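Local structure of homoserine kinase (Listeria monocytogenes, 3HUL) at residues 4-9 with 28-33; 17-22 with 123-128; 158-163 with 251-256; 208-213 with 239-244; 227-232 with 268-273. The protein probably catalyses the ATP-dependent phosphorylation of L-homoserine to O-phospho-L-homoserine in threonine biosynthesis, as a member of the GHMP kinase family. All coordinates share one frame; numbering follows the deposited sequence.

Contact 1: residues 4-9 with 28-33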
# COMPACT_ATOMS: atom_id res chain seq x y z
N ARG A 4 -15.20 -7.57 -30.30
CA ARG A 4 -16.00 -7.77 -29.09
C ARG A 4 -15.70 -6.69 -28.06
O ARG A 4 -14.58 -6.21 -27.94
CB ARG A 4 -15.73 -9.14 -28.46
CG ARG A 4 -15.52 -10.30 -29.43
CD ARG A 4 -16.83 -10.78 -30.04
NE ARG A 4 -17.33 -11.99 -29.39
CZ ARG A 4 -17.27 -13.21 -29.93
NH1 ARG A 4 -17.75 -14.26 -29.27
NH2 ARG A 4 -16.74 -13.39 -31.13
N ILE A 5 -16.73 -6.33 -27.30
CA ILE A 5 -16.60 -5.35 -26.23
C ILE A 5 -17.23 -6.01 -25.04
O ILE A 5 -18.35 -6.48 -25.13
CB ILE A 5 -17.37 -4.05 -26.55
CG1 ILE A 5 -16.81 -3.38 -27.80
CG2 ILE A 5 -17.36 -3.09 -25.33
CD1 ILE A 5 -17.62 -2.21 -28.23
N ARG A 6 -16.50 -6.07 -23.93
CA ARG A 6 -17.00 -6.63 -22.68
C ARG A 6 -16.84 -5.61 -21.56
O ARG A 6 -15.81 -4.97 -21.46
CB ARG A 6 -16.24 -7.90 -22.33
CG ARG A 6 -16.92 -8.70 -21.24
CD ARG A 6 -15.94 -9.36 -20.30
NE ARG A 6 -15.21 -10.43 -20.98
CZ ARG A 6 -15.73 -11.61 -21.31
NH1 ARG A 6 -17.00 -11.89 -21.02
NH2 ARG A 6 -14.99 -12.51 -21.95
N VAL A 7 -17.89 -5.45 -20.74
CA VAL A 7 -17.91 -4.46 -19.66
C VAL A 7 -18.50 -5.12 -18.44
O VAL A 7 -19.56 -5.75 -18.55
CB VAL A 7 -18.78 -3.22 -20.00
CG1 VAL A 7 -18.69 -2.18 -18.89
CG2 VAL A 7 -18.39 -2.61 -21.38
N PRO A 8 -17.84 -4.98 -17.26
CA PRO A 8 -18.32 -5.63 -16.06
C PRO A 8 -19.40 -4.86 -15.27
O PRO A 8 -19.51 -3.63 -15.36
CB PRO A 8 -17.06 -5.78 -15.21
CG PRO A 8 -16.23 -4.60 -15.55
CD PRO A 8 -16.55 -4.29 -17.03
N ALA A 9 -20.19 -5.62 -14.50
CA ALA A 9 -21.08 -5.11 -13.49
C ALA A 9 -20.27 -4.43 -12.39
O ALA A 9 -19.08 -4.71 -12.22
CB ALA A 9 -21.87 -6.25 -12.91
N TYR A 28 -21.21 -9.67 -16.75
CA TYR A 28 -20.76 -8.97 -17.95
C TYR A 28 -21.85 -8.58 -18.93
O TYR A 28 -22.85 -9.27 -19.08
CB TYR A 28 -19.67 -9.74 -18.70
CG TYR A 28 -18.56 -10.19 -17.78
CD1 TYR A 28 -17.57 -9.29 -17.36
CD2 TYR A 28 -18.53 -11.50 -17.30
CE1 TYR A 28 -16.58 -9.69 -16.52
CE2 TYR A 28 -17.53 -11.91 -16.45
CZ TYR A 28 -16.56 -10.99 -16.07
OH TYR A 28 -15.56 -11.39 -15.22
N LEU A 29 -21.62 -7.43 -19.55
CA LEU A 29 -22.31 -7.00 -20.73
C LEU A 29 -21.30 -7.24 -21.81
O LEU A 29 -20.18 -6.70 -21.75
CB LEU A 29 -22.71 -5.52 -20.61
CG LEU A 29 -23.27 -4.68 -21.78
CD1 LEU A 29 -23.74 -5.49 -22.95
CD2 LEU A 29 -24.38 -3.76 -21.31
N THR A 30 -21.67 -8.11 -22.76
CA THR A 30 -20.83 -8.45 -23.90
C THR A 30 -21.48 -8.06 -25.24
O THR A 30 -22.57 -8.54 -25.59
CB THR A 30 -20.48 -9.97 -23.93
OG1 THR A 30 -19.93 -10.37 -22.67
CG2 THR A 30 -19.46 -10.25 -25.04
N LEU A 31 -20.78 -7.22 -26.00
CA LEU A 31 -21.19 -6.87 -27.36
C LEU A 31 -20.32 -7.54 -28.40
O LEU A 31 -19.09 -7.54 -28.28
CB LEU A 31 -21.11 -5.36 -27.58
CG LEU A 31 -22.09 -4.48 -26.83
CD1 LEU A 31 -21.67 -3.02 -26.99
CD2 LEU A 31 -23.51 -4.69 -27.31
N ASP A 32 -20.97 -8.06 -29.44
CA ASP A 32 -20.30 -8.65 -30.60
C ASP A 32 -20.68 -7.80 -31.83
O ASP A 32 -21.82 -7.85 -32.28
CB ASP A 32 -20.77 -10.12 -30.74
CG ASP A 32 -20.02 -10.91 -31.82
OD1 ASP A 32 -20.07 -12.17 -31.76
OD2 ASP A 32 -19.41 -10.31 -32.73
N ILE A 33 -19.73 -7.02 -32.34
CA ILE A 33 -19.98 -6.06 -33.42
C ILE A 33 -19.91 -6.66 -34.83
O ILE A 33 -18.85 -7.18 -35.26
CB ILE A 33 -19.01 -4.88 -33.36
CG1 ILE A 33 -19.09 -4.18 -32.01
CG2 ILE A 33 -19.25 -3.90 -34.54
CD1 ILE A 33 -17.85 -3.41 -31.70

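Contact 2: residues 17-22 with 123-128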
# COMPACT_ATOMS: atom_id res chain seq x y z
N GLY A 17 -19.51 5.58 1.26
CA GLY A 17 -18.83 6.12 0.07
C GLY A 17 -19.79 6.56 -1.04
O GLY A 17 -19.62 6.22 -2.22
N PHE A 18 -20.80 7.35 -0.65
CA PHE A 18 -21.85 7.81 -1.55
C PHE A 18 -21.31 8.58 -2.75
O PHE A 18 -20.53 9.53 -2.58
CB PHE A 18 -22.90 8.62 -0.79
CG PHE A 18 -24.17 8.83 -1.58
CD1 PHE A 18 -25.14 7.82 -1.65
CD2 PHE A 18 -24.37 10.01 -2.28
CE1 PHE A 18 -26.32 8.00 -2.40
CE2 PHE A 18 -25.54 10.20 -3.04
CZ PHE A 18 -26.52 9.20 -3.09
N ASP A 19 -21.70 8.16 -3.95
CA ASP A 19 -21.17 8.75 -5.19
C ASP A 19 -19.62 8.76 -5.24
O ASP A 19 -19.00 9.63 -5.89
CB ASP A 19 -21.73 10.17 -5.42
CG ASP A 19 -23.17 10.18 -5.95
OD1 ASP A 19 -23.77 9.09 -6.18
OD2 ASP A 19 -23.70 11.29 -6.15
N SER A 20 -19.00 7.80 -4.57
CA SER A 20 -17.56 7.80 -4.44
C SER A 20 -16.89 6.44 -4.65
O SER A 20 -16.00 6.30 -5.50
CB SER A 20 -17.15 8.41 -3.11
OG SER A 20 -15.74 8.38 -2.98
N CYS A 21 -17.30 5.45 -3.86
CA CYS A 21 -16.65 4.15 -3.89
C CYS A 21 -17.49 3.11 -4.66
O CYS A 21 -18.72 3.01 -4.48
CB CYS A 21 -16.38 3.65 -2.46
SG CYS A 21 -15.33 4.77 -1.47
N GLY A 22 -16.80 2.33 -5.47
CA GLY A 22 -17.46 1.29 -6.23
C GLY A 22 -16.48 0.23 -6.65
O GLY A 22 -15.26 0.45 -6.63
N HIS A 123 -22.67 10.61 -11.75
CA HIS A 123 -21.81 10.14 -10.65
C HIS A 123 -20.75 9.13 -11.15
O HIS A 123 -20.97 8.44 -12.14
CB HIS A 123 -22.64 9.52 -9.51
CG HIS A 123 -23.53 8.40 -9.94
ND1 HIS A 123 -23.31 7.09 -9.57
CD2 HIS A 123 -24.66 8.39 -10.69
CE1 HIS A 123 -24.25 6.32 -10.09
NE2 HIS A 123 -25.08 7.08 -10.78
N PRO A 124 -19.60 9.05 -10.46
CA PRO A 124 -18.51 8.29 -11.02
C PRO A 124 -18.40 6.84 -10.52
O PRO A 124 -17.58 6.09 -11.06
CB PRO A 124 -17.29 9.10 -10.57
CG PRO A 124 -17.70 9.79 -9.30
CD PRO A 124 -19.21 9.72 -9.20
N ASP A 125 -19.22 6.43 -9.56
CA ASP A 125 -18.90 5.23 -8.77
C ASP A 125 -19.35 3.87 -9.32
O ASP A 125 -18.91 2.83 -8.82
CB ASP A 125 -19.21 5.42 -7.27
CG ASP A 125 -20.66 5.87 -6.99
OD1 ASP A 125 -21.25 6.65 -7.78
OD2 ASP A 125 -21.20 5.46 -5.94
N ASN A 126 -20.21 3.87 -10.34
CA ASN A 126 -20.34 2.68 -11.19
C ASN A 126 -19.33 2.72 -12.33
O ASN A 126 -18.61 1.74 -12.52
CB ASN A 126 -21.74 2.48 -11.74
CG ASN A 126 -22.76 2.18 -10.65
OD1 ASN A 126 -23.48 3.09 -10.23
ND2 ASN A 126 -22.82 0.92 -10.18
N VAL A 127 -19.30 3.84 -13.06
CA VAL A 127 -18.55 3.94 -14.32
C VAL A 127 -17.02 3.87 -14.21
O VAL A 127 -16.36 3.31 -15.08
CB VAL A 127 -18.99 5.16 -15.22
CG1 VAL A 127 -20.46 5.01 -15.67
CG2 VAL A 127 -18.74 6.51 -14.54
N ALA A 128 -16.45 4.44 -13.16
CA ALA A 128 -15.00 4.38 -13.02
C ALA A 128 -14.53 2.91 -12.84
O ALA A 128 -13.68 2.45 -13.59
CB ALA A 128 -14.51 5.31 -11.88
O HOH W 1 -23.63 6.30 -5.46

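Contact 3: residues 158-163 with 251-256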
# COMPACT_ATOMS: atom_id res chain seq x y z
N ILE A 158 -21.65 -12.65 -2.22
CA ILE A 158 -22.87 -13.39 -2.46
C ILE A 158 -23.99 -12.39 -2.71
O ILE A 158 -24.32 -11.59 -1.85
CB ILE A 158 -23.22 -14.35 -1.30
CG1 ILE A 158 -22.30 -15.57 -1.31
CG2 ILE A 158 -24.65 -14.80 -1.41
CD1 ILE A 158 -21.03 -15.39 -0.52
N ALA A 159 -24.56 -12.46 -3.90
CA ALA A 159 -25.57 -11.52 -4.33
C ALA A 159 -26.96 -12.15 -4.23
O ALA A 159 -27.23 -13.21 -4.82
CB ALA A 159 -25.31 -11.09 -5.76
N PHE A 160 -27.85 -11.49 -3.48
CA PHE A 160 -29.26 -11.81 -3.56
C PHE A 160 -29.86 -10.94 -4.64
O PHE A 160 -30.08 -9.75 -4.44
CB PHE A 160 -29.97 -11.48 -2.26
CG PHE A 160 -29.70 -12.42 -1.15
CD1 PHE A 160 -30.62 -13.41 -0.84
CD2 PHE A 160 -28.55 -12.30 -0.36
CE1 PHE A 160 -30.40 -14.27 0.23
CE2 PHE A 160 -28.31 -13.15 0.69
CZ PHE A 160 -29.24 -14.15 0.99
N ILE A 161 -30.13 -11.54 -5.79
CA ILE A 161 -30.69 -10.80 -6.90
C ILE A 161 -32.20 -11.07 -7.03
O ILE A 161 -32.60 -12.15 -7.52
CB ILE A 161 -29.94 -11.16 -8.18
CG1 ILE A 161 -28.46 -10.77 -8.03
CG2 ILE A 161 -30.60 -10.49 -9.41
CD1 ILE A 161 -27.59 -11.36 -9.06
N PRO A 162 -33.05 -10.12 -6.57
CA PRO A 162 -34.50 -10.30 -6.75
C PRO A 162 -34.93 -9.74 -8.11
O PRO A 162 -34.10 -9.31 -8.91
CB PRO A 162 -35.09 -9.44 -5.63
CG PRO A 162 -34.10 -8.28 -5.51
CD PRO A 162 -32.74 -8.78 -6.04
N LYS A 163 -36.24 -9.77 -8.34
CA LYS A 163 -36.86 -9.19 -9.53
C LYS A 163 -36.70 -7.68 -9.48
O LYS A 163 -36.51 -7.11 -8.40
CB LYS A 163 -38.37 -9.54 -9.51
CG LYS A 163 -38.64 -11.06 -9.52
CD LYS A 163 -38.28 -11.63 -10.88
CE LYS A 163 -38.76 -13.06 -11.05
NZ LYS A 163 -38.31 -13.55 -12.37
N VAL A 251 -28.91 -7.28 -2.65
CA VAL A 251 -28.17 -7.25 -1.41
C VAL A 251 -26.89 -8.05 -1.67
O VAL A 251 -26.93 -9.13 -2.28
CB VAL A 251 -28.97 -7.86 -0.23
CG1 VAL A 251 -28.12 -7.96 1.04
CG2 VAL A 251 -30.24 -7.05 0.07
N LEU A 252 -25.76 -7.47 -1.26
CA LEU A 252 -24.48 -8.16 -1.33
C LEU A 252 -23.96 -8.53 0.04
O LEU A 252 -24.04 -7.73 0.99
CB LEU A 252 -23.43 -7.33 -2.08
CG LEU A 252 -23.70 -7.01 -3.55
CD1 LEU A 252 -22.79 -5.88 -4.01
CD2 LEU A 252 -23.55 -8.24 -4.47
N VAL A 253 -23.44 -9.75 0.14
CA VAL A 253 -22.79 -10.22 1.33
C VAL A 253 -21.31 -10.25 0.99
O VAL A 253 -20.91 -10.83 0.00
CB VAL A 253 -23.28 -11.64 1.73
CG1 VAL A 253 -22.45 -12.25 2.88
CG2 VAL A 253 -24.80 -11.64 2.08
N PHE A 254 -20.50 -9.61 1.82
CA PHE A 254 -19.05 -9.61 1.59
C PHE A 254 -18.43 -10.66 2.52
O PHE A 254 -18.70 -10.64 3.71
CB PHE A 254 -18.46 -8.20 1.83
CG PHE A 254 -18.94 -7.14 0.84
CD1 PHE A 254 -18.10 -6.69 -0.19
CD2 PHE A 254 -20.21 -6.58 0.95
CE1 PHE A 254 -18.54 -5.72 -1.13
CE2 PHE A 254 -20.67 -5.59 0.05
CZ PHE A 254 -19.82 -5.16 -1.01
N ALA A 255 -17.58 -11.54 2.01
CA ALA A 255 -17.06 -12.66 2.82
C ALA A 255 -15.69 -13.12 2.40
O ALA A 255 -15.34 -13.01 1.23
CB ALA A 255 -18.03 -13.87 2.71
N PRO A 256 -14.90 -13.65 3.34
CA PRO A 256 -13.63 -14.28 2.99
C PRO A 256 -13.86 -15.27 1.83
O PRO A 256 -14.93 -15.94 1.77
CB PRO A 256 -13.26 -15.06 4.24
CG PRO A 256 -13.91 -14.32 5.34
CD PRO A 256 -15.18 -13.75 4.78

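Contact 4: residues 208-213 with 239-244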
# COMPACT_ATOMS: atom_id res chain seq x y z
N GLU A 208 -17.97 -3.53 9.03
CA GLU A 208 -18.66 -2.77 10.05
C GLU A 208 -18.98 -1.33 9.63
O GLU A 208 -20.08 -0.82 9.87
CB GLU A 208 -17.80 -2.79 11.31
CG GLU A 208 -18.48 -2.30 12.59
CD GLU A 208 -17.73 -2.77 13.84
OE1 GLU A 208 -16.66 -3.43 13.71
OE2 GLU A 208 -18.22 -2.48 14.97
N MET A 209 -18.01 -0.65 9.00
CA MET A 209 -18.24 0.71 8.50
C MET A 209 -19.19 0.67 7.30
O MET A 209 -20.08 1.48 7.16
CB MET A 209 -16.91 1.41 8.13
CG MET A 209 -15.89 1.58 9.30
SD MET A 209 -16.43 2.62 10.69
CE MET A 209 -17.09 1.42 11.83
N MET A 210 -18.99 -0.31 6.44
CA MET A 210 -19.74 -0.44 5.22
C MET A 210 -21.26 -0.59 5.48
O MET A 210 -22.06 -0.16 4.66
CB MET A 210 -19.18 -1.63 4.44
CG MET A 210 -19.66 -1.77 3.02
SD MET A 210 -19.07 -3.33 2.26
CE MET A 210 -17.40 -3.39 2.82
N GLU A 211 -21.64 -1.16 6.63
CA GLU A 211 -23.06 -1.39 6.98
C GLU A 211 -23.81 -0.15 7.49
O GLU A 211 -25.04 -0.16 7.54
CB GLU A 211 -23.22 -2.54 7.98
CG GLU A 211 -22.94 -3.90 7.35
CD GLU A 211 -23.32 -5.08 8.21
OE1 GLU A 211 -23.21 -5.02 9.46
OE2 GLU A 211 -23.70 -6.10 7.63
N ARG A 212 -23.10 0.91 7.86
CA ARG A 212 -23.76 2.16 8.26
C ARG A 212 -24.17 3.03 7.05
O ARG A 212 -23.41 3.17 6.08
CB ARG A 212 -22.87 2.91 9.25
CG ARG A 212 -22.26 1.99 10.29
CD ARG A 212 -22.36 2.53 11.69
NE ARG A 212 -21.72 1.61 12.65
CZ ARG A 212 -21.84 1.69 13.97
NH1 ARG A 212 -22.57 2.64 14.54
NH2 ARG A 212 -21.22 0.80 14.74
N ASP A 213 -25.38 3.57 7.07
CA ASP A 213 -25.88 4.30 5.88
C ASP A 213 -25.46 5.78 5.86
O ASP A 213 -24.60 6.17 5.06
CB ASP A 213 -27.41 4.13 5.70
CG ASP A 213 -28.22 4.58 6.92
OD1 ASP A 213 -27.67 5.27 7.82
OD2 ASP A 213 -29.44 4.26 6.95
N ALA A 239 -18.72 -13.77 7.67
CA ALA A 239 -18.85 -12.78 6.60
C ALA A 239 -18.54 -11.40 7.20
O ALA A 239 -18.69 -11.19 8.40
CB ALA A 239 -20.24 -12.82 5.97
N TYR A 240 -18.10 -10.47 6.35
CA TYR A 240 -17.79 -9.11 6.80
C TYR A 240 -19.00 -8.22 6.99
O TYR A 240 -19.04 -7.40 7.90
CB TYR A 240 -16.84 -8.45 5.81
CG TYR A 240 -15.63 -9.28 5.47
CD1 TYR A 240 -14.79 -9.76 6.48
CD2 TYR A 240 -15.29 -9.54 4.14
CE1 TYR A 240 -13.66 -10.53 6.18
CE2 TYR A 240 -14.13 -10.31 3.81
CZ TYR A 240 -13.34 -10.79 4.83
OH TYR A 240 -12.21 -11.52 4.53
N ALA A 241 -19.98 -8.38 6.11
CA ALA A 241 -21.03 -7.38 5.97
C ALA A 241 -22.07 -7.85 4.95
O ALA A 241 -21.76 -8.66 4.08
CB ALA A 241 -20.41 -6.05 5.50
N ALA A 242 -23.28 -7.32 5.07
CA ALA A 242 -24.31 -7.47 4.06
C ALA A 242 -24.89 -6.06 3.84
O ALA A 242 -25.24 -5.38 4.81
CB ALA A 242 -25.42 -8.47 4.52
N CYS A 243 -24.94 -5.64 2.58
CA CYS A 243 -25.37 -4.30 2.23
C CYS A 243 -26.22 -4.32 0.99
O CYS A 243 -26.04 -5.19 0.11
CB CYS A 243 -24.16 -3.43 1.89
SG CYS A 243 -22.93 -3.48 3.16
N LEU A 244 -27.12 -3.35 0.88
CA LEU A 244 -27.64 -3.02 -0.44
C LEU A 244 -26.49 -2.71 -1.41
O LEU A 244 -25.49 -2.08 -1.04
CB LEU A 244 -28.63 -1.86 -0.37
CG LEU A 244 -29.93 -2.21 0.33
CD1 LEU A 244 -30.72 -0.91 0.58
CD2 LEU A 244 -30.74 -3.22 -0.49

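Contact 5: residues 227-232 with 268-273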
# COMPACT_ATOMS: atom_id res chain seq x y z
N LEU A 227 -32.77 -8.08 5.77
CA LEU A 227 -31.38 -7.67 5.87
C LEU A 227 -30.74 -8.09 7.18
O LEU A 227 -29.66 -8.69 7.18
CB LEU A 227 -31.24 -6.16 5.64
CG LEU A 227 -29.83 -5.61 5.42
CD1 LEU A 227 -29.11 -6.36 4.32
CD2 LEU A 227 -29.91 -4.12 5.11
N ALA A 228 -31.41 -7.79 8.29
CA ALA A 228 -30.96 -8.20 9.63
C ALA A 228 -30.73 -9.71 9.70
O ALA A 228 -29.75 -10.16 10.28
CB ALA A 228 -31.96 -7.76 10.70
N GLN A 229 -31.64 -10.47 9.08
CA GLN A 229 -31.60 -11.93 9.08
C GLN A 229 -30.43 -12.44 8.23
O GLN A 229 -29.73 -13.36 8.63
CB GLN A 229 -32.94 -12.46 8.53
CG GLN A 229 -32.98 -13.93 8.12
CD GLN A 229 -34.16 -14.25 7.20
OE1 GLN A 229 -34.58 -13.42 6.39
NE2 GLN A 229 -34.70 -15.46 7.33
N ILE A 230 -30.24 -11.84 7.06
CA ILE A 230 -29.12 -12.15 6.19
C ILE A 230 -27.80 -11.85 6.91
O ILE A 230 -26.92 -12.70 6.94
CB ILE A 230 -29.23 -11.39 4.84
CG1 ILE A 230 -30.36 -11.99 4.00
CG2 ILE A 230 -27.87 -11.41 4.07
CD1 ILE A 230 -30.69 -11.21 2.73
N ARG A 231 -27.69 -10.67 7.51
CA ARG A 231 -26.56 -10.30 8.38
C ARG A 231 -26.25 -11.32 9.46
O ARG A 231 -25.12 -11.80 9.58
CB ARG A 231 -26.79 -8.95 9.05
CG ARG A 231 -26.18 -7.82 8.31
CD ARG A 231 -26.56 -6.44 8.83
NE ARG A 231 -26.33 -5.49 7.74
CZ ARG A 231 -26.93 -4.32 7.59
NH1 ARG A 231 -27.84 -3.90 8.45
NH2 ARG A 231 -26.62 -3.56 6.54
N ASP A 232 -27.27 -11.64 10.27
CA ASP A 232 -27.13 -12.58 11.38
C ASP A 232 -26.50 -13.87 10.92
O ASP A 232 -25.51 -14.33 11.49
CB ASP A 232 -28.48 -12.91 12.02
CG ASP A 232 -29.01 -11.79 12.88
OD1 ASP A 232 -28.23 -10.87 13.22
OD2 ASP A 232 -30.21 -11.82 13.22
N GLN A 268 -28.87 -19.73 0.67
CA GLN A 268 -29.93 -20.40 -0.07
C GLN A 268 -30.97 -21.11 0.80
O GLN A 268 -32.08 -21.33 0.33
CB GLN A 268 -29.32 -21.37 -1.09
CG GLN A 268 -28.77 -20.64 -2.31
CD GLN A 268 -27.93 -21.48 -3.23
OE1 GLN A 268 -27.41 -22.54 -2.86
NE2 GLN A 268 -27.75 -20.98 -4.44
N THR A 269 -30.64 -21.46 2.05
CA THR A 269 -31.62 -22.13 2.92
C THR A 269 -32.68 -21.19 3.47
O THR A 269 -33.65 -21.64 4.07
CB THR A 269 -31.00 -22.90 4.13
OG1 THR A 269 -30.45 -21.97 5.06
CG2 THR A 269 -29.95 -23.93 3.71
N LEU A 270 -32.47 -19.88 3.30
CA LEU A 270 -33.42 -18.90 3.83
C LEU A 270 -34.70 -18.80 2.99
O LEU A 270 -35.72 -18.29 3.46
CB LEU A 270 -32.75 -17.52 3.99
CG LEU A 270 -31.54 -17.49 4.92
CD1 LEU A 270 -30.84 -16.10 4.89
CD2 LEU A 270 -31.95 -17.87 6.35
N GLU A 271 -34.63 -19.32 1.77
CA GLU A 271 -35.76 -19.36 0.82
C GLU A 271 -36.40 -17.98 0.65
O GLU A 271 -37.62 -17.78 0.79
CB GLU A 271 -36.78 -20.43 1.21
CG GLU A 271 -36.22 -21.85 0.95
CD GLU A 271 -36.86 -22.92 1.82
OE1 GLU A 271 -36.37 -24.07 1.78
OE2 GLU A 271 -37.83 -22.60 2.55
N ILE A 272 -35.53 -17.02 0.41
CA ILE A 272 -35.93 -15.67 0.12
C ILE A 272 -36.16 -15.66 -1.39
O ILE A 272 -35.53 -16.41 -2.14
CB ILE A 272 -34.83 -14.68 0.61
CG1 ILE A 272 -34.81 -14.65 2.14
CG2 ILE A 272 -35.04 -13.27 0.07
CD1 ILE A 272 -33.49 -14.19 2.73
N ASP A 273 -37.10 -14.83 -1.83
CA ASP A 273 -37.43 -14.74 -3.23
C ASP A 273 -36.37 -13.96 -4.02
O ASP A 273 -36.55 -12.77 -4.34
CB ASP A 273 -38.82 -14.11 -3.41
CG ASP A 273 -39.37 -14.29 -4.81
OD1 ASP A 273 -38.83 -15.14 -5.56
OD2 ASP A 273 -40.33 -13.58 -5.15

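Contact 1: residues 4-9 with 28-33
Arg6 lies over one face of the Tyr28 ring in a cation-pi contact, its CZ 4.9 Å from the ring centroid and 13° off the normal, although the guanidinium plane is steeply tilted against the ring. CG stands anti to the backbone N (chi1 -167°); this and chi2 bring CD within 3.4 Å of Tyr28 CD1, and the bend at chi3 turns the guanidinium over the ring. The hydroxyl of Tyr28 is hydrogen-bonded to Glu282. At the other end Arg4 stacks on the carboxylate of Asp32, planes 12° apart; Arg4 NH2 to Asp32 OD1, 3.6 Å, is a long salt bridge of charges alone, and Ser2 holds Asp32 OD2. On the reverse face Ile5 CD1 meets Ile33 CD1 at 3.7 Å. Ile5-Leu31 and Val7-Leu29 are antiparallel hydrogen-bonded pairs, Leu29 N to Val7 O (2.8 Å) being almost straight. The pair belongs to the large mixed sheet of the GHMP kinase fold: helix 88-103 packs on the face of Ile5, Val7 and Leu31, while strands 287-290 and 72-78 flank strands 3-12 and 27-36 respectively.

Contact 2: residues 17-22 with 123-128
Asp19 and Asp125 bring two carboxylates together, their OD1 atoms 3.9 Å apart. One water bridges them, donating to Asp19 OD1 at 2.9 Å and to Asp125 OD2 at 2.6 Å. A further polar bond lies within 123-128, where His123 ND1 donates to Asp125 OD1 (2.8 Å, 164°). Asp125 OD1 lies in the imidazole plane and is met on the syn side of the carboxylate, 28° out of its plane, which would restrict the rotation of the ring; Asp125 can present this oxygen because its CG lies between the backbone N and the carbonyl carbon (chi1 54°). The arrangement joins the loop that runs into strand 21-25 to the segment that runs into helix 127-132, in the part of the GHMP kinase fold that carries the predicted ATP loop, with the His123 side chain about 6 Å from that of Ser90. Carbon-to-oxygen contacts complete it. Asp19 OD1 comes within 3.5 Å of His123 CB, Pro124 CD rests 3.3 Å from Asp19 O, and Gly22 CA points its hydrogen almost straight at Asp125 O. Ser20 OG is hydrogen-bonded to Gly138 O and also to Asn192 of the second subunit, whose Phe181 meets the Phe18 ring.

Contact 3: residues 158-163 with 251-256
Phe160 and Val251 form one antiparallel hydrogen-bonded pair and Ile158 and Val253 the other, and between them lies the close part of this contact. Phe160 N to Val251 O and Val253 N to Ile158 O are both 2.8 Å, whereas Val251 N to Phe160 O stretches to 3.3 Å at the end of the pairing. On the face shared by Ile158, Phe160, Val251 and Val253, chi1 of Phe160 (-75°) swings the ring over this face and chi2 turns its edge to Val253: Phe160 CE2 is 4.1 Å from Val253 CG2. Ile158 CB and Val253 CB stand equally far apart. The reverse face is closer still, Leu252 CD2 resting 3.6 Å from Ala159 CB, in the non-hydrogen-bonded pair. Pairing between the segments ends with these three; the loose side is the loop after strand 156-161, where Lys163 is exposed. Helices 227-235 and 260-268 pack on the Phe160 face, and strands 241-244 and 275-280 flank the pair within a four-stranded antiparallel sheet of the C-terminal part of the GHMP kinase. All six touching residues are buried and every contact between side chains is apolar, which implies that backbone bonds supply the polar cohesion and hydrocarbon packing the rest.

Contact 4: residues 208-213 with 239-244
The carboxylate of Glu211 is the flat group that reaches across, and the backbone N-H of Ala242 approaches near its rim rather than over a face. Ala242 N donates to Glu211 OE2 at 2.9 Å and 167°, on the anti side and 19° out of the carboxylate plane. The same oxygen takes a salt bridge from Arg231 NE, so two donors grip it, and Arg231 NH2 is hydrogen-bonded to Ala242 O; the arginine would be expected to stabilise the negative charge. With CG anti to the carbonyl carbon (chi1 -71°) and an extended chain beyond it, Glu211 passes alongside Ala241, its CG 3.8 Å from Ala241 CB. Apolar contact comes from Met210, whose CG lies 3.7 Å from Cys243 SG and whose SD is 4.4 Å from Ala241 CB. Both Cys243 and Ala241 direct their CB toward residues 208-213, while that of Ala242 points away. Tyr240 and Ala241 both face Phe254, a classic beta bulge. Thus the last turn of helix 203-210 and the residues after it pack on one face of strand 241-244, outermost in the sheet within this chain; helix 181-198 packs on Met210, helix 227-235 lies against Ala242, and strand 251-255 pairs alongside.

Contact 5: residues 227-232 with 268-273
Gln229 runs past Leu270 and Ile272 in the opposite direction, overlapping the ends of both with its amide. Its NE2 comes 3.8 Å from Leu270 CD2, and its OE1 3.9 Å from Ile272 CD1, so each half of the amide lies against a different methyl group. The placement follows from the torsions: CG is anti to the backbone N (chi1 165°) and the chain is extended beyond it. The amide oxygen has its polar partner in His226, which is hydrogen-bonded through ND1 just before the helical segment, a bond that would restrict the rotation of the amide. One helix position on, Ile230 supplies the hydrocarbon part. Its CG1 is 4.0 Å from Ile272 CD1 and 4.2 Å from Leu270 CD1, and Ile272 CD1 thereby touches both helix residues. The nearest CA atoms, of Ile230 and Leu270, are 8.3 Å apart: contact is through side chains, with the backbones well separated. Behind them Phe160 of strand 156-161 touches both Ile230 and Ile272. Gln268 to Glu271 form a type I turn. Helix 227-235 and the loop after helix 260-268 thus pack together on one face of the four-stranded antiparallel sheet, a two-layer alpha/beta sandwich as in the C-terminal part of GHMP kinases.

Overall arrangement
Contacts 3, 4 and 5 adjoin one another in the C-terminal part. Contacts 3 and 4 have centres 11 Å apart and share a sheet, Leu252 N lying 2.7 Å from Cys243 O; contact 5 packs on that sheet through Ile230, whose CG2 is 3.7 Å from Val253 CG2. Arg231 ties contact 5 to contact 4, its NE 2.7 Å from Glu211 OE2. Contacts 1 and 2 reach the larger mixed sheet by neighbouring strands, with centres 20 Å apart. The predicted ATP-binding residues lie close to three contacts: side chains of Ala91 and Leu86 are about 4 Å from Val7 and Leu252, and Ser90 is about 6 Å from His123. Contacts 2 and 4 both touch the second subunit.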